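Local structure of hydroxyindole o-methyltransferase (Homo sapiens, 4A6D) at residues Leu64-Lys74 / Tyr84-Leu94; Leu177-Gly187 / Leu242-Val253. The protein catalyses the final step of melatonin synthesis, transferring a methyl group from S-adenosylmethionine to the hydroxyl of N-acetylserotonin, and works as a homodimer. One frame throughout, in Å; residues are numbered along the deposited sequence.

Interaction 1. Residues Leu64-Lys74 / Tyr84-Leu94; sequences LDICVSLKLLK and YRNTELSSDYL. With SO4 (sulfate ion), chain G.
Tyr84 lays its ring against helix 57-69. Leu64 CB sits over one ring face, 3.9 Å from the centroid, while Val68 CG2 meets the edge in plane, 3.6 Å from Tyr84 CD2. Tyr84 OH donates to Asp65 OD1 at 2.6 Å, on the syn side of the carboxylate and 30° out of its plane. A phenylalanine here would probably keep the ring packing but leave Asp65 without this donor.

Lys74 and Arg85 form an antiparallel hydrogen-bonded pair, Lys74 N reaching Arg85 O at 3.0 Å. Lys74 CB lies over one face of the Arg85 guanidinium, whose charge is met by Glu76. Thr87 OG1 donates to Leu72 O at 2.7 Å, coming from above the carbonyl plane. Placed between the backbone N and the carbonyl carbon (chi1 50°), it also accepts from Ser90 N, and Thr87 N bonds back to Ser90 OG, a capping box starting helix 88-94. A sulfate, probably from the crystallisation liquor, takes the N-H of Glu88.

A Schellman motif at Lys71 turns the chain out of helix 57-69 into the hairpin of strands 73-78 and 81-86. Helices 7-31 and 33-39 pack alongside, and Arg291 of the second subunit salt-bridges Asp65.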
loop_
_atom_site.group_PDB
_atom_site.type_symbol
_atom_site.label_atom_id
_atom_site.label_comp_id
_atom_site.label_asym_id
_atom_site.label_seq_id
_atom_site.Cartn_x
_atom_site.Cartn_y
_atom_site.Cartn_z
ATOM N N LEU A 64 -16.246 5.826 3.466
ATOM C CA LEU A 64 -17.391 5.084 2.918
ATOM C C LEU A 64 -17.425 5.197 1.389
ATOM O O LEU A 64 -17.604 4.185 0.708
ATOM C CB LEU A 64 -18.730 5.598 3.497
ATOM C CG LEU A 64 -19.015 5.361 4.991
ATOM C CD1 LEU A 64 -20.188 6.213 5.445
ATOM C CD2 LEU A 64 -19.286 3.876 5.297
ATOM N N ASP A 65 -17.233 6.427 0.855
ATOM C CA ASP A 65 -17.238 6.669 -0.588
ATOM C C ASP A 65 -16.129 5.924 -1.301
ATOM O O ASP A 65 -16.385 5.332 -2.352
ATOM C CB ASP A 65 -17.252 8.163 -0.922
ATOM C CG ASP A 65 -18.570 8.864 -0.621
ATOM O OD1 ASP A 65 -19.605 8.159 -0.489
ATOM O OD2 ASP A 65 -18.574 10.124 -0.550
ATOM N N ILE A 66 -14.923 5.874 -0.708
ATOM C CA ILE A 66 -13.827 5.095 -1.293
ATOM C C ILE A 66 -14.216 3.592 -1.284
ATOM O O ILE A 66 -14.042 2.931 -2.303
ATOM C CB ILE A 66 -12.464 5.395 -0.627
ATOM C CG1 ILE A 66 -12.054 6.848 -0.918
ATOM C CG2 ILE A 66 -11.374 4.415 -1.090
ATOM C CD1 ILE A 66 -11.188 7.503 0.056
ATOM N N CYS A 67 -14.824 3.099 -0.178
ATOM C CA CYS A 67 -15.268 1.702 -0.024
ATOM C C CYS A 67 -16.277 1.308 -1.110
ATOM O O CYS A 67 -16.202 0.190 -1.626
ATOM C CB CYS A 67 -15.816 1.447 1.379
ATOM S SG CYS A 67 -14.538 1.287 2.661
ATOM N N VAL A 68 -17.185 2.244 -1.480
ATOM C CA VAL A 68 -18.181 2.056 -2.536
ATOM C C VAL A 68 -17.468 1.896 -3.898
ATOM O O VAL A 68 -17.726 0.911 -4.589
ATOM C CB VAL A 68 -19.254 3.168 -2.561
ATOM C CG1 VAL A 68 -20.239 2.946 -3.700
ATOM C CG2 VAL A 68 -19.990 3.253 -1.229
ATOM N N SER A 69 -16.532 2.818 -4.239
ATOM C CA SER A 69 -15.715 2.768 -5.464
ATOM C C SER A 69 -14.880 1.476 -5.549
ATOM O O SER A 69 -14.693 0.939 -6.647
ATOM C CB SER A 69 -14.794 3.981 -5.539
ATOM O OG SER A 69 -15.545 5.174 -5.685
ATOM N N LEU A 70 -14.381 0.987 -4.394
ATOM C CA LEU A 70 -13.587 -0.246 -4.295
ATOM C C LEU A 70 -14.461 -1.505 -4.342
ATOM O O LEU A 70 -13.921 -2.600 -4.393
ATOM C CB LEU A 70 -12.733 -0.268 -2.993
ATOM C CG LEU A 70 -11.537 0.697 -2.897
ATOM C CD1 LEU A 70 -10.836 0.555 -1.556
ATOM C CD2 LEU A 70 -10.538 0.493 -4.047
ATOM N N LYS A 71 -15.794 -1.364 -4.314
ATOM C CA LYS A 71 -16.748 -2.503 -4.319
ATOM C C LYS A 71 -16.769 -3.269 -3.001
ATOM O O LYS A 71 -17.167 -4.445 -2.961
ATOM C CB LYS A 71 -16.632 -3.437 -5.555
ATOM C CG LYS A 71 -16.987 -2.768 -6.894
ATOM C CD LYS A 71 -15.741 -2.457 -7.759
ATOM C CE LYS A 71 -15.057 -3.687 -8.354
ATOM N NZ LYS A 71 -13.670 -3.397 -8.828
ATOM N N LEU A 72 -16.357 -2.597 -1.908
ATOM C CA LEU A 72 -16.421 -3.213 -0.588
ATOM C C LEU A 72 -17.811 -2.878 -0.031
ATOM O O LEU A 72 -18.362 -3.660 0.738
ATOM C CB LEU A 72 -15.293 -2.722 0.348
ATOM C CG LEU A 72 -13.849 -2.955 -0.114
ATOM C CD1 LEU A 72 -12.867 -2.143 0.716
ATOM C CD2 LEU A 72 -13.499 -4.438 -0.141
ATOM N N LEU A 73 -18.392 -1.741 -0.459
ATOM C CA LEU A 73 -19.745 -1.324 -0.068
ATOM C C LEU A 73 -20.635 -0.926 -1.264
ATOM O O LEU A 73 -20.137 -0.581 -2.344
ATOM C CB LEU A 73 -19.726 -0.177 0.962
ATOM C CG LEU A 73 -19.078 -0.415 2.323
ATOM C CD1 LEU A 73 -19.136 0.849 3.144
ATOM C CD2 LEU A 73 -19.746 -1.564 3.086
ATOM N N LYS A 74 -21.960 -0.978 -1.056
ATOM C CA LYS A 74 -22.963 -0.567 -2.036
ATOM C C LYS A 74 -23.648 0.691 -1.494
ATOM O O LYS A 74 -23.849 0.807 -0.284
ATOM C CB LYS A 74 -24.027 -1.665 -2.257
ATOM C CG LYS A 74 -23.580 -2.885 -3.071
ATOM C CD LYS A 74 -24.756 -3.609 -3.763
ATOM C CE LYS A 74 -25.640 -4.409 -2.825
ATOM N NZ LYS A 74 -26.672 -5.207 -3.548
ATOM N N TYR A 84 -25.591 3.486 2.891
ATOM C CA TYR A 84 -24.593 2.453 2.651
ATOM C C TYR A 84 -25.007 1.130 3.207
ATOM O O TYR A 84 -25.656 1.072 4.248
ATOM C CB TYR A 84 -23.245 2.883 3.239
ATOM C CG TYR A 84 -22.782 4.223 2.711
ATOM C CD1 TYR A 84 -23.172 5.413 3.326
ATOM C CD2 TYR A 84 -22.017 4.309 1.552
ATOM C CE1 TYR A 84 -22.818 6.655 2.796
ATOM C CE2 TYR A 84 -21.645 5.546 1.021
ATOM C CZ TYR A 84 -22.051 6.714 1.646
ATOM O OH TYR A 84 -21.623 7.914 1.160
ATOM N N ARG A 85 -24.632 0.058 2.507
ATOM C CA ARG A 85 -24.922 -1.309 2.909
ATOM C C ARG A 85 -23.733 -2.200 2.541
ATOM O O ARG A 85 -22.930 -1.821 1.685
ATOM C CB ARG A 85 -26.254 -1.792 2.282
ATOM C CG ARG A 85 -26.166 -2.362 0.868
ATOM C CD ARG A 85 -27.540 -2.549 0.253
ATOM N NE ARG A 85 -27.562 -2.168 -1.164
ATOM C CZ ARG A 85 -27.633 -0.916 -1.616
ATOM N NH1 ARG A 85 -27.674 0.107 -0.764
ATOM N NH2 ARG A 85 -27.647 -0.673 -2.920
ATOM N N ASN A 86 -23.610 -3.364 3.195
ATOM C CA ASN A 86 -22.540 -4.320 2.924
ATOM C C ASN A 86 -22.769 -5.040 1.591
ATOM O O ASN A 86 -23.906 -5.122 1.094
ATOM C CB ASN A 86 -22.430 -5.351 4.056
ATOM C CG ASN A 86 -21.604 -4.936 5.250
ATOM O OD1 ASN A 86 -20.487 -4.423 5.130
ATOM N ND2 ASN A 86 -22.103 -5.240 6.440
ATOM N N THR A 87 -21.671 -5.550 1.018
ATOM C CA THR A 87 -21.645 -6.360 -0.202
ATOM C C THR A 87 -21.573 -7.838 0.230
ATOM O O THR A 87 -21.596 -8.131 1.432
ATOM C CB THR A 87 -20.393 -6.024 -1.024
ATOM O OG1 THR A 87 -19.245 -6.076 -0.168
ATOM C CG2 THR A 87 -20.496 -4.699 -1.746
ATOM N N GLU A 88 -21.445 -8.766 -0.739
ATOM C CA GLU A 88 -21.288 -10.189 -0.425
ATOM C C GLU A 88 -19.897 -10.353 0.169
ATOM O O GLU A 88 -19.745 -11.026 1.183
ATOM C CB GLU A 88 -21.454 -11.060 -1.681
ATOM C CG GLU A 88 -22.907 -11.313 -2.055
ATOM C CD GLU A 88 -23.561 -12.563 -1.493
ATOM O OE1 GLU A 88 -22.988 -13.198 -0.577
ATOM O OE2 GLU A 88 -24.671 -12.898 -1.969
ATOM N N LEU A 89 -18.912 -9.628 -0.411
ATOM C CA LEU A 89 -17.505 -9.570 -0.011
ATOM C C LEU A 89 -17.341 -9.194 1.469
ATOM O O LEU A 89 -16.693 -9.921 2.209
ATOM C CB LEU A 89 -16.779 -8.522 -0.908
ATOM C CG LEU A 89 -15.252 -8.629 -1.041
ATOM C CD1 LEU A 89 -14.767 -7.914 -2.284
ATOM C CD2 LEU A 89 -14.537 -8.098 0.184
ATOM N N SER A 90 -17.871 -8.030 1.872
ATOM C CA SER A 90 -17.746 -7.498 3.226
ATOM C C SER A 90 -18.508 -8.293 4.260
ATOM O O SER A 90 -18.031 -8.439 5.379
ATOM C CB SER A 90 -18.085 -6.008 3.285
ATOM O OG SER A 90 -19.350 -5.687 2.729
ATOM N N SER A 91 -19.680 -8.821 3.888
ATOM C CA SER A 91 -20.487 -9.642 4.787
ATOM C C SER A 91 -19.720 -10.942 5.114
ATOM O O SER A 91 -19.554 -11.291 6.286
ATOM C CB SER A 91 -21.841 -9.942 4.149
ATOM O OG SER A 91 -22.557 -10.928 4.873
ATOM N N ASP A 92 -19.190 -11.599 4.072
ATOM C CA ASP A 92 -18.454 -12.851 4.184
ATOM C C ASP A 92 -17.045 -12.712 4.747
ATOM O O ASP A 92 -16.606 -13.615 5.464
ATOM C CB ASP A 92 -18.399 -13.579 2.822
ATOM C CG ASP A 92 -19.730 -13.891 2.146
ATOM O OD1 ASP A 92 -20.768 -13.922 2.850
ATOM O OD2 ASP A 92 -19.737 -14.083 0.911
ATOM N N TYR A 93 -16.303 -11.643 4.397
ATOM C CA TYR A 93 -14.903 -11.566 4.833
ATOM C C TYR A 93 -14.541 -10.461 5.777
ATOM O O TYR A 93 -13.404 -10.433 6.243
ATOM C CB TYR A 93 -13.957 -11.519 3.619
ATOM C CG TYR A 93 -14.151 -12.641 2.623
ATOM C CD1 TYR A 93 -13.808 -13.955 2.942
ATOM C CD2 TYR A 93 -14.661 -12.390 1.351
ATOM C CE1 TYR A 93 -14.022 -15.000 2.041
ATOM C CE2 TYR A 93 -14.861 -13.425 0.435
ATOM C CZ TYR A 93 -14.536 -14.729 0.784
ATOM O OH TYR A 93 -14.728 -15.748 -0.118
ATOM N N LEU A 94 -15.460 -9.521 6.020
ATOM C CA LEU A 94 -15.174 -8.330 6.812
ATOM C C LEU A 94 -16.066 -8.105 8.038
ATOM O O LEU A 94 -15.892 -7.095 8.721
ATOM C CB LEU A 94 -15.135 -7.073 5.885
ATOM C CG LEU A 94 -14.186 -7.146 4.670
ATOM C CD1 LEU A 94 -14.364 -5.950 3.749
ATOM C CD2 LEU A 94 -12.749 -7.201 5.107
HETATM S S SO4 G . -23.218 -7.550 -3.925
HETATM O O1 SO4 G . -23.870 -8.825 -4.282
HETATM O O2 SO4 G . -23.819 -7.034 -2.703
HETATM O O3 SO4 G . -21.785 -7.785 -3.693
HETATM O O4 SO4 G . -23.401 -6.578 -5.014
#

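Interaction 2. Residues Leu177-Gly187 / Leu242-Val253; sequences LSVFPLMCDLG and LPEADLYILARV. With SAM (S-adenosylmethionine), chain D.
Phe180 lies with one ring face against Leu247, whose CD1 is 4.0 Å from the ring centroid; Val179 CG1 covers the opposite face. Leu247 has CG anti to the backbone N (chi1 180°), and its two methyls part company: CD1 goes over the Phe180 ring, while CD2 reaches Met183 SD at 3.9 Å and also touches Leu177. Beside this cluster, Asp246 OD2 accepts from Leu182 N at 2.8 Å on its anti lone pair, while Asp246 OD1 is paired with Lys274. Leu182 O in turn accepts from both Asp246 N and Leu247 N.

From here the strands run parallel, Cys184 N bonding to Leu247 O and Ile249 N to Cys184 O. On the other side of the sheet, Leu186 CD1 presses on Tyr248 CD1 at 3.7 Å, next to Cys184 CB. The Tyr248 ring is held at its far end by a bond from Tyr248 OH to Pro243 O (2.5 Å).

At the C-terminal ends of the strands, a water accepts from Ala251 N at 2.7 Å and lies within bonding distance of Asp185 OD1 and Leu186 O. The S-adenosylmethionine amino group donates to Gly187 O and Ala251 O, and Arg252 NH1 donates to the ligand's carboxylate atom O. Parallel strands opening at their C-terminal ends onto the cofactor mark the Rossmann-like class I methyltransferase fold, with Gly187 probably opening its glycine-rich turn.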
loop_
_atom_site.group_PDB
_atom_site.type_symbol
_atom_site.label_atom_id
_atom_site.label_comp_id
_atom_site.label_asym_id
_atom_site.label_seq_id
_atom_site.Cartn_x
_atom_site.Cartn_y
_atom_site.Cartn_z
ATOM N N LEU A 177 -5.547 -38.345 4.689
ATOM C CA LEU A 177 -4.881 -38.383 5.981
ATOM C C LEU A 177 -5.535 -39.334 6.977
ATOM O O LEU A 177 -5.035 -39.473 8.097
ATOM C CB LEU A 177 -4.784 -36.962 6.572
ATOM C CG LEU A 177 -4.274 -35.787 5.719
ATOM C CD1 LEU A 177 -4.138 -34.562 6.574
ATOM C CD2 LEU A 177 -2.917 -36.074 5.104
ATOM N N SER A 178 -6.615 -40.025 6.573
ATOM C CA SER A 178 -7.317 -40.995 7.425
ATOM C C SER A 178 -6.382 -42.151 7.804
ATOM O O SER A 178 -6.605 -42.844 8.795
ATOM C CB SER A 178 -8.557 -41.529 6.710
ATOM O OG SER A 178 -8.212 -42.470 5.704
ATOM N N VAL A 179 -5.313 -42.307 7.011
ATOM C CA VAL A 179 -4.208 -43.267 7.085
ATOM C C VAL A 179 -3.305 -43.034 8.337
ATOM O O VAL A 179 -2.545 -43.922 8.730
ATOM C CB VAL A 179 -3.475 -43.104 5.714
ATOM C CG1 VAL A 179 -2.027 -42.651 5.814
ATOM C CG2 VAL A 179 -3.621 -44.327 4.841
ATOM N N PHE A 180 -3.388 -41.818 8.937
ATOM C CA PHE A 180 -2.616 -41.366 10.091
ATOM C C PHE A 180 -3.574 -41.134 11.253
ATOM O O PHE A 180 -4.055 -40.019 11.430
ATOM C CB PHE A 180 -1.889 -40.056 9.742
ATOM C CG PHE A 180 -1.073 -40.084 8.475
ATOM C CD1 PHE A 180 0.117 -40.805 8.409
ATOM C CD2 PHE A 180 -1.454 -39.330 7.367
ATOM C CE1 PHE A 180 0.897 -40.794 7.249
ATOM C CE2 PHE A 180 -0.683 -39.329 6.195
ATOM C CZ PHE A 180 0.484 -40.067 6.141
ATOM N N PRO A 181 -3.901 -42.161 12.036
ATOM C CA PRO A 181 -4.852 -41.963 13.147
ATOM C C PRO A 181 -4.462 -40.910 14.184
ATOM O O PRO A 181 -5.324 -40.215 14.697
ATOM C CB PRO A 181 -4.936 -43.356 13.790
ATOM C CG PRO A 181 -4.430 -44.282 12.775
ATOM C CD PRO A 181 -3.405 -43.554 12.007
ATOM N N LEU A 182 -3.181 -40.809 14.503
ATOM C CA LEU A 182 -2.706 -39.866 15.497
ATOM C C LEU A 182 -1.878 -38.766 14.818
ATOM O O LEU A 182 -0.980 -39.065 14.024
ATOM C CB LEU A 182 -1.971 -40.639 16.596
ATOM C CG LEU A 182 -1.209 -39.914 17.709
ATOM C CD1 LEU A 182 -2.044 -38.814 18.399
ATOM C CD2 LEU A 182 -0.692 -40.925 18.714
ATOM N N MET A 183 -2.244 -37.491 15.069
ATOM C CA MET A 183 -1.584 -36.351 14.419
ATOM C C MET A 183 -1.012 -35.338 15.383
ATOM O O MET A 183 -1.466 -35.235 16.519
ATOM C CB MET A 183 -2.554 -35.635 13.459
ATOM C CG MET A 183 -3.158 -36.522 12.419
ATOM S SD MET A 183 -4.172 -35.545 11.302
ATOM C CE MET A 183 -4.860 -36.825 10.279
ATOM N N CYS A 184 -0.053 -34.540 14.906
ATOM C CA CYS A 184 0.519 -33.458 15.710
ATOM C C CYS A 184 0.723 -32.218 14.850
ATOM O O CYS A 184 1.416 -32.284 13.832
ATOM C CB CYS A 184 1.804 -33.871 16.431
ATOM S SG CYS A 184 2.575 -32.529 17.382
ATOM N N ASP A 185 0.081 -31.104 15.236
ATOM C CA ASP A 185 0.240 -29.818 14.534
ATOM C C ASP A 185 1.344 -29.042 15.236
ATOM O O ASP A 185 1.132 -28.510 16.332
ATOM C CB ASP A 185 -1.066 -29.001 14.476
ATOM C CG ASP A 185 -1.046 -27.881 13.444
ATOM O OD1 ASP A 185 0.007 -27.689 12.789
ATOM O OD2 ASP A 185 -2.070 -27.171 13.312
ATOM N N LEU A 186 2.556 -29.082 14.651
ATOM C CA LEU A 186 3.747 -28.437 15.216
ATOM C C LEU A 186 3.702 -26.983 14.921
ATOM O O LEU A 186 3.781 -26.600 13.753
ATOM C CB LEU A 186 5.019 -29.058 14.633
ATOM C CG LEU A 186 5.327 -30.479 15.048
ATOM C CD1 LEU A 186 6.322 -31.070 14.122
ATOM C CD2 LEU A 186 5.860 -30.527 16.454
ATOM N N GLY A 187 3.529 -26.173 15.955
ATOM C CA GLY A 187 3.384 -24.730 15.790
ATOM C C GLY A 187 1.951 -24.470 15.394
ATOM O O GLY A 187 1.683 -23.608 14.566
ATOM N N LEU A 242 8.944 -34.418 21.046
ATOM C CA LEU A 242 7.713 -34.129 20.301
ATOM C C LEU A 242 6.648 -35.122 20.725
ATOM O O LEU A 242 6.990 -36.259 21.094
ATOM C CB LEU A 242 7.907 -34.183 18.770
ATOM C CG LEU A 242 9.063 -33.395 18.122
ATOM C CD1 LEU A 242 9.155 -33.718 16.633
ATOM C CD2 LEU A 242 8.929 -31.931 18.335
ATOM N N PRO A 243 5.354 -34.713 20.717
ATOM C CA PRO A 243 4.268 -35.689 21.017
ATOM C C PRO A 243 4.337 -36.857 20.022
ATOM O O PRO A 243 4.753 -36.623 18.889
ATOM C CB PRO A 243 2.986 -34.865 20.790
ATOM C CG PRO A 243 3.438 -33.415 20.887
ATOM C CD PRO A 243 4.806 -33.407 20.301
ATOM N N GLU A 244 3.992 -38.102 20.428
ATOM C CA GLU A 244 4.011 -39.249 19.495
ATOM C C GLU A 244 2.897 -39.048 18.516
ATOM O O GLU A 244 1.812 -38.597 18.906
ATOM C CB GLU A 244 3.858 -40.602 20.200
ATOM C CG GLU A 244 5.196 -41.207 20.605
ATOM C CD GLU A 244 5.297 -41.598 22.073
ATOM O OE1 GLU A 244 5.366 -40.687 22.934
ATOM O OE2 GLU A 244 5.304 -42.818 22.361
ATOM N N ALA A 245 3.189 -39.273 17.231
ATOM C CA ALA A 245 2.232 -39.034 16.150
ATOM C C ALA A 245 2.627 -39.826 14.914
ATOM O O ALA A 245 3.805 -40.173 14.742
ATOM C CB ALA A 245 2.174 -37.544 15.809
ATOM N N ASP A 246 1.628 -40.121 14.065
ATOM C CA ASP A 246 1.802 -40.852 12.816
ATOM C C ASP A 246 2.070 -39.817 11.753
ATOM O O ASP A 246 2.784 -40.100 10.794
ATOM C CB ASP A 246 0.525 -41.660 12.477
ATOM C CG ASP A 246 0.137 -42.656 13.554
ATOM O OD1 ASP A 246 0.976 -43.495 13.909
ATOM O OD2 ASP A 246 -1.008 -42.589 14.041
ATOM N N LEU A 247 1.499 -38.606 11.945
ATOM C CA LEU A 247 1.643 -37.449 11.050
ATOM C C LEU A 247 2.003 -36.184 11.811
ATOM O O LEU A 247 1.320 -35.809 12.777
ATOM C CB LEU A 247 0.360 -37.240 10.226
ATOM C CG LEU A 247 0.321 -36.076 9.241
ATOM C CD1 LEU A 247 1.153 -36.353 8.014
ATOM C CD2 LEU A 247 -1.100 -35.752 8.851
ATOM N N TYR A 248 3.067 -35.513 11.356
ATOM C CA TYR A 248 3.455 -34.192 11.867
ATOM C C TYR A 248 3.078 -33.150 10.807
ATOM O O TYR A 248 3.421 -33.328 9.636
ATOM C CB TYR A 248 4.949 -34.148 12.239
ATOM C CG TYR A 248 5.247 -35.016 13.450
ATOM C CD1 TYR A 248 5.105 -34.515 14.744
ATOM C CD2 TYR A 248 5.566 -36.367 13.305
ATOM C CE1 TYR A 248 5.294 -35.324 15.857
ATOM C CE2 TYR A 248 5.770 -37.188 14.421
ATOM C CZ TYR A 248 5.625 -36.659 15.691
ATOM O OH TYR A 248 5.879 -37.426 16.794
ATOM N N ILE A 249 2.301 -32.119 11.189
ATOM C CA ILE A 249 1.850 -31.054 10.277
ATOM C C ILE A 249 2.665 -29.792 10.514
ATOM O O ILE A 249 2.760 -29.344 11.652
ATOM C CB ILE A 249 0.322 -30.770 10.399
ATOM C CG1 ILE A 249 -0.518 -32.081 10.309
ATOM C CG2 ILE A 249 -0.140 -29.680 9.398
ATOM C CD1 ILE A 249 -2.075 -31.936 10.568
ATOM N N LEU A 250 3.261 -29.227 9.461
ATOM C CA LEU A 250 4.011 -27.966 9.581
ATOM C C LEU A 250 3.363 -26.923 8.658
ATOM O O LEU A 250 3.665 -26.886 7.455
ATOM C CB LEU A 250 5.515 -28.120 9.257
ATOM C CG LEU A 250 6.443 -28.796 10.265
ATOM C CD1 LEU A 250 7.815 -28.976 9.658
ATOM C CD2 LEU A 250 6.612 -27.966 11.516
ATOM N N ALA A 251 2.376 -26.164 9.192
ATOM C CA ALA A 251 1.655 -25.129 8.410
ATOM C C ALA A 251 2.249 -23.777 8.772
ATOM O O ALA A 251 2.229 -23.380 9.944
ATOM C CB ALA A 251 0.161 -25.158 8.705
ATOM N N ARG A 252 2.862 -23.113 7.772
ATOM C CA ARG A 252 3.516 -21.809 7.903
ATOM C C ARG A 252 4.579 -21.790 9.004
ATOM O O ARG A 252 4.706 -20.821 9.753
ATOM C CB ARG A 252 2.494 -20.672 8.065
ATOM C CG ARG A 252 1.652 -20.395 6.816
ATOM C CD ARG A 252 0.236 -20.206 7.266
ATOM N NE ARG A 252 -0.230 -18.843 7.081
ATOM C CZ ARG A 252 -1.254 -18.298 7.731
ATOM N NH1 ARG A 252 -1.882 -18.973 8.683
ATOM N NH2 ARG A 252 -1.640 -17.059 7.452
ATOM N N VAL A 253 5.340 -22.870 9.103
ATOM C CA VAL A 253 6.408 -22.917 10.082
ATOM C C VAL A 253 7.705 -22.762 9.305
ATOM O O VAL A 253 8.448 -21.854 9.583
ATOM C CB VAL A 253 6.355 -24.219 10.949
ATOM C CG1 VAL A 253 7.634 -24.393 11.757
ATOM C CG2 VAL A 253 5.127 -24.226 11.852
HETATM N N SAM D . 0.452 -23.202 12.088
HETATM C CA SAM D . -0.272 -21.939 12.354
HETATM C C SAM D . -1.035 -21.303 11.173
HETATM O O SAM D . -0.631 -21.523 10.050
HETATM O OXT SAM D . -2.060 -20.562 11.312
HETATM C CB SAM D . 0.719 -20.998 12.993
HETATM C CG SAM D . 1.808 -20.506 12.032
HETATM S SD SAM D . 2.842 -19.292 12.928
HETATM C CE SAM D . 3.654 -18.516 11.592
HETATM C "C5'" SAM D . 4.284 -20.269 13.465
HETATM C "C4'" SAM D . 3.857 -20.942 14.777
HETATM O "O4'" SAM D . 5.019 -21.606 15.241
HETATM C "C3'" SAM D . 3.438 -19.901 15.886
HETATM O "O3'" SAM D . 2.176 -20.250 16.478
HETATM C "C2'" SAM D . 4.656 -19.951 16.867
HETATM O "O2'" SAM D . 4.412 -19.670 18.245
HETATM C "C1'" SAM D . 5.120 -21.406 16.674
HETATM N N9 SAM D . 6.521 -21.617 17.094
HETATM C C8 SAM D . 7.613 -20.814 16.775
HETATM N N7 SAM D . 8.695 -21.304 17.302
HETATM C C5 SAM D . 8.371 -22.429 18.053
HETATM C C6 SAM D . 9.073 -23.350 18.854
HETATM N N6 SAM D . 10.420 -23.240 18.949
HETATM N N1 SAM D . 8.395 -24.405 19.432
HETATM C C2 SAM D . 7.062 -24.517 19.340
HETATM N N3 SAM D . 6.368 -23.645 18.594
HETATM C C4 SAM D . 6.962 -22.651 17.904
HETATM O O HOH W 1 1.892 -26.023 11.837
#

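The two contacts belong to different parts of the subunit, their centres about 39 Å apart on opposite sides of the chain's centre, and they share no helix or strand. Interaction 1 lies in the dimerisation domain, is only partly buried, and mixes a helix, a two-stranded hairpin and a helix start; hydroxyls and charged groups carry much of it, and the second subunit reaches its helix. Interaction 2 is a buried pairing of neighbouring central strands in the catalytic domain, untouched by the second subunit, with apolar side chains on both sheet faces. Its polar groups gather at the ends, where one end serves the cofactor, whereas interaction 1 lies away from the annotated sites.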